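Local atomic coordinates of polyketide synthase PksR (Bacillus subtilis, PDB entry 4U3V), a protein that takes part in synthesising the antibiotic polyketide bacillaene, the portion described here being its double-hotdog enoyl-isomerase domain. Residues A56-L61 with S85-K90; T94-A99 with G120-A125; K182-K187 with Y212-S217; D264-N269 with V275-G280. All blocks are in the same frame, centred on the assembly; numbering follows the deposited sequence.

In the fold
The double hotdog divides the four contacts into two pairs. Interactions 1 and 2 fall in the predicted N-terminal hotdog, their centres about 10 Å apart, and they touch directly: Tyr58 CE1 lies 3.7 Å from Ala125 CB, and Leu61 CD1 is 3.6 Å from Leu97 CD2. Interactions 3 and 4 fall in the predicted C-terminal hotdog, on the other side of the chain's centre, with centres about 12 Å apart and nearest atoms about 5 Å apart. The widest separation is between interactions 2 and 3, about 31 Å centre to centre. Between the halves, Ala56, from interaction 1, packs on Thr208 and Asn209 of helix 205-219, the helix that carries segment 212-217 of interaction 3.

Interaction 1 (A56-L61 with S85-K90); sequences ATYGSL and SPIVIK
Tyr58 reaches from helix 56-69 to Ile87 in segment 85-90, and its phenol oxygen makes most of the contact. The polar link is indirect. A single water sits 2.8 Å from Tyr58 OH and also accepts a hydrogen bond from the backbone N of Ile87, at 2.9 Å. Within segment 85-90 itself, Ser85 OG donates to Pro86 O over 3.2 Å, approaching from above the carbonyl plane, 44° out of it. Ser85 O is less well served: this buried oxygen has no hydrogen-bonding partner in the model, and Tyr58 OH, at 4.0 Å, is too distant to be one.

The CG1-CD1 arm of Ile87 packs by van der Waals contact on the hydroxyl oxygen, with both CG1 and CD1 of Ile87 lying 3.4 Å from Tyr58 OH. The apolar contact proper is looser, between the ring carbon Tyr58 CE1 and Ile87 CD1 at 4.2 Å. That methyl lies near the ring plane, at its edge. Ile87 places it there with CG1 anti to its carbonyl carbon (chi1 -59°) and an extended second torsion.

Other groups surround the phenol, which meets the ring of Tyr83 and touches Leu97 and Ile112 of the sheet. This is the hotdog arrangement, a central helix enclosed by sheet, with residues 85-87 closing in on the end of the tyrosine.

The chemistry implies that the hydroxyl keeps a polar link inside a mainly apolar setting through one water, which ties the helix to the main chain at Ile87 without direct protein-protein bonding.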
loop_
_atom_site.group_PDB
_atom_site.type_symbol
_atom_site.label_atom_id
_atom_site.label_comp_id
_atom_site.label_asym_id
_atom_site.label_seq_id
_atom_site.Cartn_x
_atom_site.Cartn_y
_atom_site.Cartn_z
ATOM N N ALA A 56 -2.253 -3.755 1.652
ATOM C CA ALA A 56 -1.435 -3.275 0.528
ATOM C C ALA A 56 -1.669 -4.008 -0.810
ATOM O O ALA A 56 -1.389 -3.462 -1.885
ATOM C CB ALA A 56 0.052 -3.318 0.942
ATOM N N THR A 57 -2.128 -5.263 -0.738
ATOM C CA THR A 57 -2.400 -6.046 -1.919
ATOM C C THR A 57 -3.381 -5.325 -2.835
ATOM O O THR A 57 -3.281 -5.366 -4.047
ATOM C CB THR A 57 -2.956 -7.434 -1.520
ATOM O OG1 THR A 57 -2.071 -8.042 -0.547
ATOM C CG2 THR A 57 -3.030 -8.343 -2.751
ATOM N N TYR A 58 -4.391 -4.710 -2.241
ATOM C CA TYR A 58 -5.550 -4.251 -3.015
ATOM C C TYR A 58 -5.247 -3.106 -3.976
ATOM O O TYR A 58 -5.720 -3.137 -5.122
ATOM C CB TYR A 58 -6.706 -3.898 -2.086
ATOM C CG TYR A 58 -7.058 -4.997 -1.153
ATOM C CD1 TYR A 58 -7.269 -6.275 -1.642
ATOM C CD2 TYR A 58 -7.205 -4.768 0.222
ATOM C CE1 TYR A 58 -7.528 -7.318 -0.788
ATOM C CE2 TYR A 58 -7.495 -5.812 1.083
ATOM C CZ TYR A 58 -7.666 -7.077 0.565
ATOM O OH TYR A 58 -7.961 -8.127 1.384
ATOM N N GLY A 59 -4.474 -2.106 -3.533
ATOM C CA GLY A 59 -4.110 -0.989 -4.436
ATOM C C GLY A 59 -3.281 -1.513 -5.617
ATOM O O GLY A 59 -3.457 -1.083 -6.768
ATOM N N SER A 60 -2.420 -2.506 -5.353
ATOM C CA SER A 60 -1.626 -3.061 -6.467
ATOM C C SER A 60 -2.501 -3.778 -7.519
ATOM O O SER A 60 -2.235 -3.672 -8.735
ATOM C CB SER A 60 -0.572 -4.031 -5.931
ATOM O OG SER A 60 0.421 -3.294 -5.157
ATOM N N LEU A 61 -3.469 -4.570 -7.058
ATOM C CA LEU A 61 -4.456 -5.215 -7.971
ATOM C C LEU A 61 -5.295 -4.179 -8.697
ATOM O O LEU A 61 -5.589 -4.317 -9.897
ATOM C CB LEU A 61 -5.382 -6.164 -7.195
ATOM C CG LEU A 61 -4.747 -7.506 -6.852
ATOM C CD1 LEU A 61 -5.580 -8.235 -5.794
ATOM C CD2 LEU A 61 -4.646 -8.321 -8.145
ATOM N N SER A 85 -13.310 -5.918 3.729
ATOM C CA SER A 85 -13.313 -7.105 4.567
ATOM C C SER A 85 -11.898 -7.684 4.574
ATOM O O SER A 85 -11.284 -7.820 3.516
ATOM C CB SER A 85 -14.293 -8.127 3.982
ATOM O OG SER A 85 -14.020 -9.427 4.472
ATOM N N PRO A 86 -11.357 -7.983 5.764
ATOM C CA PRO A 86 -10.044 -8.626 5.756
ATOM C C PRO A 86 -10.159 -10.042 5.212
ATOM O O PRO A 86 -11.207 -10.690 5.365
ATOM C CB PRO A 86 -9.647 -8.662 7.230
ATOM C CG PRO A 86 -10.934 -8.498 7.995
ATOM C CD PRO A 86 -11.873 -7.725 7.125
ATOM N N ILE A 87 -9.098 -10.519 4.578
ATOM C CA ILE A 87 -9.066 -11.883 4.101
ATOM C C ILE A 87 -8.166 -12.716 4.977
ATOM O O ILE A 87 -6.954 -12.521 4.990
ATOM C CB ILE A 87 -8.557 -11.954 2.670
ATOM C CG1 ILE A 87 -9.457 -11.126 1.749
ATOM C CG2 ILE A 87 -8.441 -13.395 2.211
ATOM C CD1 ILE A 87 -8.978 -11.150 0.314
ATOM N N VAL A 88 -8.750 -13.711 5.649
ATOM C CA VAL A 88 -7.958 -14.637 6.480
ATOM C C VAL A 88 -7.679 -15.916 5.707
ATOM O O VAL A 88 -8.581 -16.491 5.096
ATOM C CB VAL A 88 -8.728 -15.068 7.740
ATOM C CG1 VAL A 88 -7.914 -16.103 8.512
ATOM C CG2 VAL A 88 -9.092 -13.877 8.601
ATOM N N ILE A 89 -6.443 -16.377 5.736
ATOM C CA ILE A 89 -6.082 -17.568 5.020
ATOM C C ILE A 89 -5.761 -18.638 6.048
ATOM O O ILE A 89 -4.949 -18.404 6.949
ATOM C CB ILE A 89 -4.836 -17.311 4.184
ATOM C CG1 ILE A 89 -5.101 -16.074 3.289
ATOM C CG2 ILE A 89 -4.475 -18.510 3.333
ATOM C CD1 ILE A 89 -4.155 -15.960 2.130
ATOM N N LYS A 90 -6.507 -19.739 5.995
ATOM C CA LYS A 90 -6.292 -20.812 6.972
ATOM C C LYS A 90 -5.378 -21.870 6.416
ATOM O O LYS A 90 -5.140 -21.940 5.224
ATOM C CB LYS A 90 -7.619 -21.439 7.404
ATOM C CG LYS A 90 -8.570 -20.457 8.049
ATOM C CD LYS A 90 -9.918 -21.076 8.339
ATOM C CE LYS A 90 -10.771 -20.111 9.141
ATOM N NZ LYS A 90 -9.979 -19.350 10.153
HETATM O O HOH W 1 -7.032 -8.537 3.974
#

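Interaction 2 (T94-A99 with G120-A125); sequences TIELQA and GLWKPA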
loop_
_atom_site.group_PDB
_atom_site.type_symbol
_atom_site.label_atom_id
_atom_site.label_comp_id
_atom_site.label_asym_id
_atom_site.label_seq_id
_atom_site.Cartn_x
_atom_site.Cartn_y
_atom_site.Cartn_z
ATOM N N THR A 94 -5.960 -21.901 -0.341
ATOM C CA THR A 94 -5.458 -20.988 -1.358
ATOM C C THR A 94 -6.613 -20.099 -1.736
ATOM O O THR A 94 -7.683 -20.600 -2.075
ATOM C CB THR A 94 -4.936 -21.747 -2.609
ATOM O OG1 THR A 94 -3.792 -22.542 -2.259
ATOM C CG2 THR A 94 -4.494 -20.737 -3.696
ATOM N N ILE A 95 -6.445 -18.777 -1.577
ATOM C CA ILE A 95 -7.496 -17.819 -1.901
ATOM C C ILE A 95 -7.251 -17.145 -3.245
ATOM O O ILE A 95 -6.181 -16.594 -3.460
ATOM C CB ILE A 95 -7.544 -16.676 -0.871
ATOM C CG1 ILE A 95 -7.698 -17.228 0.552
ATOM C CG2 ILE A 95 -8.629 -15.667 -1.250
ATOM C CD1 ILE A 95 -8.651 -18.389 0.665
ATOM N N GLU A 96 -8.286 -17.107 -4.091
ATOM C CA GLU A 96 -8.204 -16.456 -5.395
ATOM C C GLU A 96 -8.740 -15.047 -5.217
ATOM O O GLU A 96 -9.764 -14.853 -4.563
ATOM C CB GLU A 96 -9.120 -17.180 -6.401
ATOM C CG GLU A 96 -8.828 -18.642 -6.692
ATOM C CD GLU A 96 -9.935 -19.262 -7.560
ATOM O OE1 GLU A 96 -10.019 -18.929 -8.759
ATOM O OE2 GLU A 96 -10.796 -19.976 -7.009
ATOM N N LEU A 97 -8.064 -14.069 -5.825
ATOM C CA LEU A 97 -8.554 -12.723 -5.952
ATOM C C LEU A 97 -8.695 -12.319 -7.419
ATOM O O LEU A 97 -7.898 -12.705 -8.241
ATOM C CB LEU A 97 -7.590 -11.736 -5.294
ATOM C CG LEU A 97 -7.718 -11.618 -3.779
ATOM C CD1 LEU A 97 -7.087 -12.843 -3.153
ATOM C CD2 LEU A 97 -7.054 -10.324 -3.323
ATOM N N GLN A 98 -9.727 -11.538 -7.733
ATOM C CA GLN A 98 -9.892 -11.009 -9.085
ATOM C C GLN A 98 -10.224 -9.535 -8.932
ATOM O O GLN A 98 -10.900 -9.141 -7.968
ATOM C CB GLN A 98 -11.054 -11.724 -9.815
ATOM C CG GLN A 98 -10.676 -13.122 -10.302
ATOM C CD GLN A 98 -11.758 -13.817 -11.129
ATOM O OE1 GLN A 98 -12.849 -13.289 -11.331
ATOM N NE2 GLN A 98 -11.485 -15.057 -11.514
ATOM N N ALA A 99 -9.876 -8.739 -9.936
ATOM C CA ALA A 99 -10.145 -7.292 -9.889
ATOM C C ALA A 99 -10.985 -7.002 -11.099
ATOM O O ALA A 99 -10.492 -7.140 -12.205
ATOM C CB ALA A 99 -8.857 -6.494 -9.962
ATOM N N GLY A 120 -17.253 -21.076 -1.593
ATOM C CA GLY A 120 -16.920 -20.951 -3.004
ATOM C C GLY A 120 -17.564 -19.735 -3.646
ATOM O O GLY A 120 -17.600 -19.614 -4.868
ATOM N N LEU A 121 -18.029 -18.803 -2.821
ATOM C CA LEU A 121 -18.639 -17.585 -3.347
ATOM C C LEU A 121 -17.580 -16.472 -3.391
ATOM O O LEU A 121 -16.795 -16.323 -2.451
ATOM C CB LEU A 121 -19.789 -17.135 -2.443
ATOM C CG LEU A 121 -21.064 -17.986 -2.471
ATOM C CD1 LEU A 121 -22.036 -17.529 -1.387
ATOM C CD2 LEU A 121 -21.716 -17.920 -3.847
ATOM N N TRP A 122 -17.585 -15.708 -4.474
ATOM C CA TRP A 122 -16.963 -14.377 -4.493
ATOM C C TRP A 122 -17.580 -13.426 -3.530
ATOM O O TRP A 122 -18.803 -13.282 -3.473
ATOM C CB TRP A 122 -16.998 -13.781 -5.892
ATOM C CG TRP A 122 -16.284 -14.621 -6.915
ATOM C CD1 TRP A 122 -16.870 -15.421 -7.903
ATOM C CD2 TRP A 122 -14.847 -14.709 -7.145
ATOM N NE1 TRP A 122 -15.917 -15.996 -8.681
ATOM C CE2 TRP A 122 -14.672 -15.638 -8.260
ATOM C CE3 TRP A 122 -13.707 -14.210 -6.493
ATOM C CZ2 TRP A 122 -13.422 -15.995 -8.731
ATOM C CZ3 TRP A 122 -12.454 -14.549 -6.995
ATOM C CH2 TRP A 122 -12.309 -15.451 -8.071
ATOM N N LYS A 123 -16.714 -12.707 -2.814
ATOM C CA LYS A 123 -17.090 -11.712 -1.815
ATOM C C LYS A 123 -16.170 -10.504 -2.033
ATOM O O LYS A 123 -15.011 -10.693 -2.375
ATOM C CB LYS A 123 -16.798 -12.286 -0.431
ATOM C CG LYS A 123 -17.765 -13.372 0.024
ATOM C CD LYS A 123 -17.825 -13.442 1.546
ATOM C CE LYS A 123 -18.925 -12.554 2.103
ATOM N NZ LYS A 123 -20.247 -13.242 2.075
ATOM N N PRO A 124 -16.672 -9.273 -1.818
ATOM C CA PRO A 124 -15.808 -8.092 -1.983
ATOM C C PRO A 124 -14.738 -7.911 -0.879
ATOM O O PRO A 124 -15.020 -8.076 0.335
ATOM C CB PRO A 124 -16.805 -6.918 -2.049
ATOM C CG PRO A 124 -18.010 -7.421 -1.323
ATOM C CD PRO A 124 -18.091 -8.905 -1.609
ATOM N N ALA A 125 -13.490 -7.743 -1.306
ATOM C CA ALA A 125 -12.394 -7.427 -0.403
ATOM C C ALA A 125 -12.164 -5.911 -0.383
ATOM O O ALA A 125 -11.816 -5.341 0.670
ATOM C CB ALA A 125 -11.118 -8.129 -0.874
#
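Two strands of the N-terminal hotdog sheet that are not immediate neighbours are bridged by Trp122, whose benzo end lies against Glu96 and Gln98. Strand 108-116 runs between them in the sheet, and the short axes of 94-99 and 121-124 approach no closer than 8.9 Å, at 60° to one another. Trp122 spans this gap with its indole.

Gln98 makes the larger share of the contact. Its chain is extended beyond CG and runs at about a right angle to the indole, with CD 3.5 Å from Trp122 CH2 and NE2 3.5 Å from Trp122 CZ2. OE1 stands 3.7 Å above the plane of the Trp122 ring, offset toward the rim, and the amide and ring planes are 35° apart, so the amide leans over the rim of the benzo ring rather than stacking on it.

Side chains alternate along strand 94-99: Leu97 and Ala99 pack on the hotdog helix 56-69, whereas Glu96 and Gln98 project to the other side of the sheet, where the indole lies. Lys100, just beyond segment 94-99, makes a cation-pi interaction with Trp122, and Arg115 of the intervening strand touches the ring while forming a salt bridge with Glu96 OE2.

Glu96 adds a smaller contact from its main chain and CB. Its carbonyl O comes obliquely to within 3.6 Å of Trp122 CZ3, and Glu96 CB rests 4.0 Å from Trp122 CH2.

Interaction 3 (K182-K187 with Y212-S217); sequences KSILAK and YLAILS
Ile184 points from its strand toward helix 205-219, where both its branches meet Ala214 O and the longer one reaches on to Ser217. From CB the side chain divides. The CG2 methyl sits between the backbone N and the carbonyl carbon and comes to 3.6 Å from Ala214 O, with Ala214 CB a little farther off at 4.3 Å. The other branch leaves CB with CG1 anti to the backbone nitrogen (chi1 -167°) and serves mainly as a spacer, carrying the longer arm onward. At its tip, CD1 lies 3.7 Å from Ala214 O and 3.8 Å from Ser217 CB. Both methyls therefore converge on one carbonyl oxygen, while the tip also reaches the residue three positions further along the helix.

The layout is that of the C-terminal hotdog, in which the helix lies against the concave sheet; here the local strand and helix axes pass 8.5 Å apart with 132° between their directions. Two alanines allow the backbones to come close: Ala186 CB meets Ala214 CB at 4.0 Å, where the opposing CA atoms are only 6.5 Å apart. Ile251 of the adjacent strand touches both Ile184 and Ala214, and Leu177 of the strand flanking on the other side touches Ala186 and Ser217.

Ser217 shows its methylene to the isoleucine and turns its hydroxyl back to the helix. OG donates to Leu213 O over 3.2 Å, tilted 33° from the carbonyl plane, and the same oxygen accepts a hydrogen bond from Ser217 N on the opposite face.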
loop_
_atom_site.group_PDB
_atom_site.type_symbol
_atom_site.label_atom_id
_atom_site.label_comp_id
_atom_site.label_asym_id
_atom_site.label_seq_id
_atom_site.Cartn_x
_atom_site.Cartn_y
_atom_site.Cartn_z
ATOM N N LYS A 182 4.960 15.932 12.688
ATOM C CA LYS A 182 3.897 15.902 11.679
ATOM C C LYS A 182 4.248 15.117 10.429
ATOM O O LYS A 182 3.476 15.110 9.470
ATOM C CB LYS A 182 3.475 17.304 11.278
ATOM C CG LYS A 182 4.665 18.165 10.864
ATOM C CD LYS A 182 4.245 19.614 10.628
ATOM C CE LYS A 182 5.448 20.486 10.304
ATOM N NZ LYS A 182 6.557 19.701 9.674
ATOM N N SER A 183 5.477 14.619 10.363
ATOM C CA SER A 183 5.910 13.867 9.181
ATOM C C SER A 183 6.942 12.804 9.488
ATOM O O SER A 183 7.614 12.820 10.536
ATOM C CB SER A 183 6.465 14.805 8.094
ATOM O OG SER A 183 7.570 15.495 8.602
ATOM N N ILE A 184 7.167 11.935 8.512
ATOM C CA ILE A 184 8.294 11.003 8.619
ATOM C C ILE A 184 8.854 10.791 7.239
ATOM O O ILE A 184 8.113 10.797 6.269
ATOM C CB ILE A 184 7.904 9.676 9.332
ATOM C CG1 ILE A 184 9.169 8.863 9.722
ATOM C CG2 ILE A 184 6.849 8.891 8.520
ATOM C CD1 ILE A 184 8.897 7.791 10.761
ATOM N N LEU A 185 10.181 10.620 7.149
ATOM C CA LEU A 185 10.848 10.399 5.863
ATOM C C LEU A 185 11.575 9.065 5.982
ATOM O O LEU A 185 12.277 8.814 6.953
ATOM C CB LEU A 185 11.843 11.545 5.544
ATOM C CG LEU A 185 12.811 11.275 4.387
ATOM C CD1 LEU A 185 12.080 11.523 3.096
ATOM C CD2 LEU A 185 14.033 12.205 4.537
ATOM N N ALA A 186 11.230 8.123 5.109
ATOM C CA ALA A 186 11.752 6.764 5.204
ATOM C C ALA A 186 12.565 6.473 3.941
ATOM O O ALA A 186 12.131 6.801 2.824
ATOM C CB ALA A 186 10.605 5.753 5.318
ATOM N N LYS A 187 13.743 5.890 4.113
ATOM C CA LYS A 187 14.403 5.266 2.962
ATOM C C LYS A 187 14.082 3.779 2.969
ATOM O O LYS A 187 14.181 3.123 4.012
ATOM C CB LYS A 187 15.919 5.472 3.025
ATOM C CG LYS A 187 16.582 5.196 1.683
ATOM C CD LYS A 187 18.089 5.338 1.770
ATOM C CE LYS A 187 18.712 5.308 0.381
ATOM N NZ LYS A 187 20.186 5.405 0.561
ATOM N N TYR A 212 2.705 2.079 5.112
ATOM C CA TYR A 212 2.064 1.768 6.378
ATOM C C TYR A 212 3.093 1.595 7.522
ATOM O O TYR A 212 2.892 2.064 8.631
ATOM C CB TYR A 212 1.224 0.496 6.154
ATOM C CG TYR A 212 0.582 -0.101 7.356
ATOM C CD1 TYR A 212 -0.160 0.661 8.253
ATOM C CD2 TYR A 212 0.627 -1.479 7.538
ATOM C CE1 TYR A 212 -0.764 0.064 9.356
ATOM C CE2 TYR A 212 -0.009 -2.086 8.605
ATOM C CZ TYR A 212 -0.684 -1.320 9.515
ATOM O OH TYR A 212 -1.325 -1.981 10.564
ATOM N N LEU A 213 4.183 0.867 7.265
ATOM C CA LEU A 213 5.150 0.613 8.345
ATOM C C LEU A 213 5.804 1.946 8.810
ATOM O O LEU A 213 5.998 2.151 10.026
ATOM C CB LEU A 213 6.228 -0.356 7.833
ATOM C CG LEU A 213 5.761 -1.802 7.631
ATOM C CD1 LEU A 213 6.840 -2.607 6.917
ATOM C CD2 LEU A 213 5.434 -2.426 8.970
ATOM N N ALA A 214 6.069 2.829 7.846
ATOM C CA ALA A 214 6.635 4.168 8.162
ATOM C C ALA A 214 5.625 4.960 8.971
ATOM O O ALA A 214 5.987 5.673 9.908
ATOM C CB ALA A 214 7.013 4.926 6.890
ATOM N N ILE A 215 4.356 4.868 8.605
ATOM C CA ILE A 215 3.304 5.522 9.392
ATOM C C ILE A 215 3.260 5.019 10.848
ATOM O O ILE A 215 3.157 5.789 11.786
ATOM C CB ILE A 215 1.936 5.410 8.681
ATOM C CG1 ILE A 215 1.919 6.316 7.441
ATOM C CG2 ILE A 215 0.810 5.793 9.652
ATOM C CD1 ILE A 215 0.871 6.004 6.419
ATOM N N LEU A 216 3.345 3.712 11.054
ATOM C CA LEU A 216 3.398 3.198 12.412
ATOM C C LEU A 216 4.582 3.737 13.194
ATOM O O LEU A 216 4.450 4.035 14.388
ATOM C CB LEU A 216 3.421 1.664 12.444
ATOM C CG LEU A 216 2.191 0.986 11.843
ATOM C CD1 LEU A 216 2.395 -0.522 11.780
ATOM C CD2 LEU A 216 0.964 1.333 12.664
ATOM N N SER A 217 5.730 3.870 12.523
ATOM C CA SER A 217 6.916 4.465 13.135
ATOM C C SER A 217 6.714 5.940 13.510
ATOM O O SER A 217 7.105 6.384 14.588
ATOM C CB SER A 217 8.121 4.353 12.165
ATOM O OG SER A 217 8.416 2.987 11.870
#

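Interaction 4 (D264-N269 with V275-G280); sequences DVDVIN and VLHYSG
Val265 and Tyr278 form an antiparallel hydrogen-bonded pair whose backbone groups satisfy each other: Val265 N donates to Tyr278 O at 2.9 Å, and Tyr278 N returns a bond to Val265 O at 2.8 Å. Two residues further on, Val267 N is taken up by Leu276 O at 2.9 Å, but Val267 O accepts from Val275 N at 2.8 Å and not from Leu276 N. These two bonds set Val275 and Leu276 both opposite Val267, the pattern of a beta bulge, with Val275 departing from extended strand angles.

The strands belong to the hairpin 260-268/274-283 of the C-terminal hotdog sheet. On the face of Val265, Val267, Leu276 and Tyr278, Val267 has CG1 anti to its backbone N (chi1 -176°) and directed at Val275 CG2, which leaves CG2 to pack against Leu276 CB and meet the edge of the Tyr278 ring. The hydroxyl of that ring hydrogen-bonds Thr208 OG1 on the hotdog helix.

Side chains add further bonds. Asp264 OD1 accepts a hydrogen bond from the backbone N of Gly280 at 3.1 Å, nearly along its C-O axis, with an N-H...O angle of 157°. Asp266 OD1 accepts a hydrogen bond from a water 3.1 Å away, and that water also donates to Tyr278 O, giving this carbonyl a second donor; Lys138 makes a salt bridge to the same carboxylate oxygen.

On the face shared with Asp266, His277 offers CD2 obliquely to Asp266 OD1 at 3.3 Å, the carboxylate and imidazole planes being 68° apart. Its nitrogens are engaged outside the pair, ND1 with Gln237 OE1 and NE2 with Thr274 OG1.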
loop_
_atom_site.group_PDB
_atom_site.type_symbol
_atom_site.label_atom_id
_atom_site.label_comp_id
_atom_site.label_asym_id
_atom_site.label_seq_id
_atom_site.Cartn_x
_atom_site.Cartn_y
_atom_site.Cartn_z
ATOM N N ASP A 264 -0.704 12.034 3.598
ATOM C CA ASP A 264 -0.206 12.064 2.223
ATOM C C ASP A 264 1.164 11.408 2.122
ATOM O O ASP A 264 1.991 11.501 3.033
ATOM C CB ASP A 264 -0.179 13.511 1.666
ATOM C CG ASP A 264 -1.570 14.045 1.345
ATOM O OD1 ASP A 264 -2.584 13.308 1.494
ATOM O OD2 ASP A 264 -1.668 15.248 0.969
ATOM N N VAL A 265 1.419 10.727 1.000
ATOM C CA VAL A 265 2.664 9.990 0.865
ATOM C C VAL A 265 3.240 10.274 -0.509
ATOM O O VAL A 265 2.585 9.990 -1.518
ATOM C CB VAL A 265 2.443 8.459 0.940
ATOM C CG1 VAL A 265 3.788 7.752 0.811
ATOM C CG2 VAL A 265 1.762 8.072 2.245
ATOM N N ASP A 266 4.444 10.843 -0.540
ATOM C CA ASP A 266 5.190 10.982 -1.824
ATOM C C ASP A 266 6.355 10.008 -1.879
ATOM O O ASP A 266 7.200 9.922 -0.989
ATOM C CB ASP A 266 5.723 12.414 -2.003
ATOM C CG ASP A 266 4.632 13.436 -2.319
ATOM O OD1 ASP A 266 3.651 13.112 -3.015
ATOM O OD2 ASP A 266 4.804 14.615 -1.935
ATOM N N VAL A 267 6.418 9.257 -2.981
ATOM C CA VAL A 267 7.528 8.353 -3.188
ATOM C C VAL A 267 8.520 9.066 -4.121
ATOM O O VAL A 267 8.084 9.600 -5.130
ATOM C CB VAL A 267 7.066 7.086 -3.941
ATOM C CG1 VAL A 267 8.237 6.147 -4.029
ATOM C CG2 VAL A 267 5.898 6.422 -3.174
ATOM N N ILE A 268 9.783 9.097 -3.718
ATOM C CA ILE A 268 10.811 9.912 -4.403
ATOM C C ILE A 268 11.983 9.024 -4.814
ATOM O O ILE A 268 12.387 8.131 -4.072
ATOM C CB ILE A 268 11.292 11.038 -3.465
ATOM C CG1 ILE A 268 10.086 11.758 -2.866
ATOM C CG2 ILE A 268 12.266 11.991 -4.169
ATOM C CD1 ILE A 268 10.278 12.161 -1.411
ATOM N N ASN A 269 12.515 9.232 -6.021
ATOM C CA ASN A 269 13.663 8.447 -6.457
ATOM C C ASN A 269 14.980 9.032 -5.960
ATOM O O ASN A 269 14.985 9.992 -5.176
ATOM C CB ASN A 269 13.665 8.283 -7.983
ATOM C CG ASN A 269 13.760 9.612 -8.709
ATOM O OD1 ASN A 269 14.152 10.628 -8.125
ATOM N ND2 ASN A 269 13.391 9.615 -9.984
ATOM N N VAL A 275 7.792 9.827 -7.928
ATOM C CA VAL A 275 7.459 8.801 -8.925
ATOM C C VAL A 275 6.135 8.084 -8.643
ATOM O O VAL A 275 5.624 7.349 -9.497
ATOM C CB VAL A 275 8.619 7.776 -8.961
ATOM C CG1 VAL A 275 9.923 8.417 -9.474
ATOM C CG2 VAL A 275 8.870 7.178 -7.594
ATOM N N LEU A 276 5.499 8.436 -7.520
ATOM C CA LEU A 276 4.213 7.855 -7.168
ATOM C C LEU A 276 3.677 8.686 -5.992
ATOM O O LEU A 276 4.487 9.104 -5.149
ATOM C CB LEU A 276 4.461 6.410 -6.708
ATOM C CG LEU A 276 3.340 5.624 -6.029
ATOM C CD1 LEU A 276 2.167 5.462 -6.970
ATOM C CD2 LEU A 276 3.863 4.234 -5.614
ATOM N N HIS A 277 2.398 9.037 -6.048
ATOM C CA HIS A 277 1.734 9.864 -5.015
ATOM C C HIS A 277 0.580 9.098 -4.438
ATOM O O HIS A 277 -0.289 8.603 -5.169
ATOM C CB HIS A 277 1.185 11.196 -5.554
ATOM C CG HIS A 277 2.187 12.026 -6.347
ATOM N ND1 HIS A 277 1.819 12.759 -7.433
ATOM C CD2 HIS A 277 3.567 12.213 -6.197
ATOM C CE1 HIS A 277 2.918 13.328 -7.978
ATOM N NE2 HIS A 277 3.973 13.048 -7.193
ATOM N N TYR A 278 0.495 9.076 -3.108
ATOM C CA TYR A 278 -0.754 8.687 -2.435
ATOM C C TYR A 278 -1.307 9.883 -1.679
ATOM O O TYR A 278 -0.552 10.611 -1.057
ATOM C CB TYR A 278 -0.488 7.629 -1.350
ATOM C CG TYR A 278 0.220 6.369 -1.813
ATOM C CD1 TYR A 278 -0.491 5.167 -1.965
ATOM C CD2 TYR A 278 1.588 6.342 -1.976
ATOM C CE1 TYR A 278 0.159 3.993 -2.291
ATOM C CE2 TYR A 278 2.259 5.157 -2.273
ATOM C CZ TYR A 278 1.539 3.991 -2.463
ATOM O OH TYR A 278 2.207 2.807 -2.737
ATOM N N SER A 279 -2.615 10.006 -1.633
ATOM C CA SER A 279 -3.235 11.060 -0.850
ATOM C C SER A 279 -4.395 10.483 -0.034
ATOM O O SER A 279 -5.113 9.566 -0.480
ATOM C CB SER A 279 -3.635 12.234 -1.779
ATOM O OG SER A 279 -5.031 12.297 -1.947
ATOM N N GLY A 280 -4.531 10.910 1.225
ATOM C CA GLY A 280 -5.565 10.340 2.083
ATOM C C GLY A 280 -5.401 8.845 2.288
ATOM O O GLY A 280 -6.369 8.077 2.217
HETATM O O HOH W 2 0.633 13.032 -2.414
#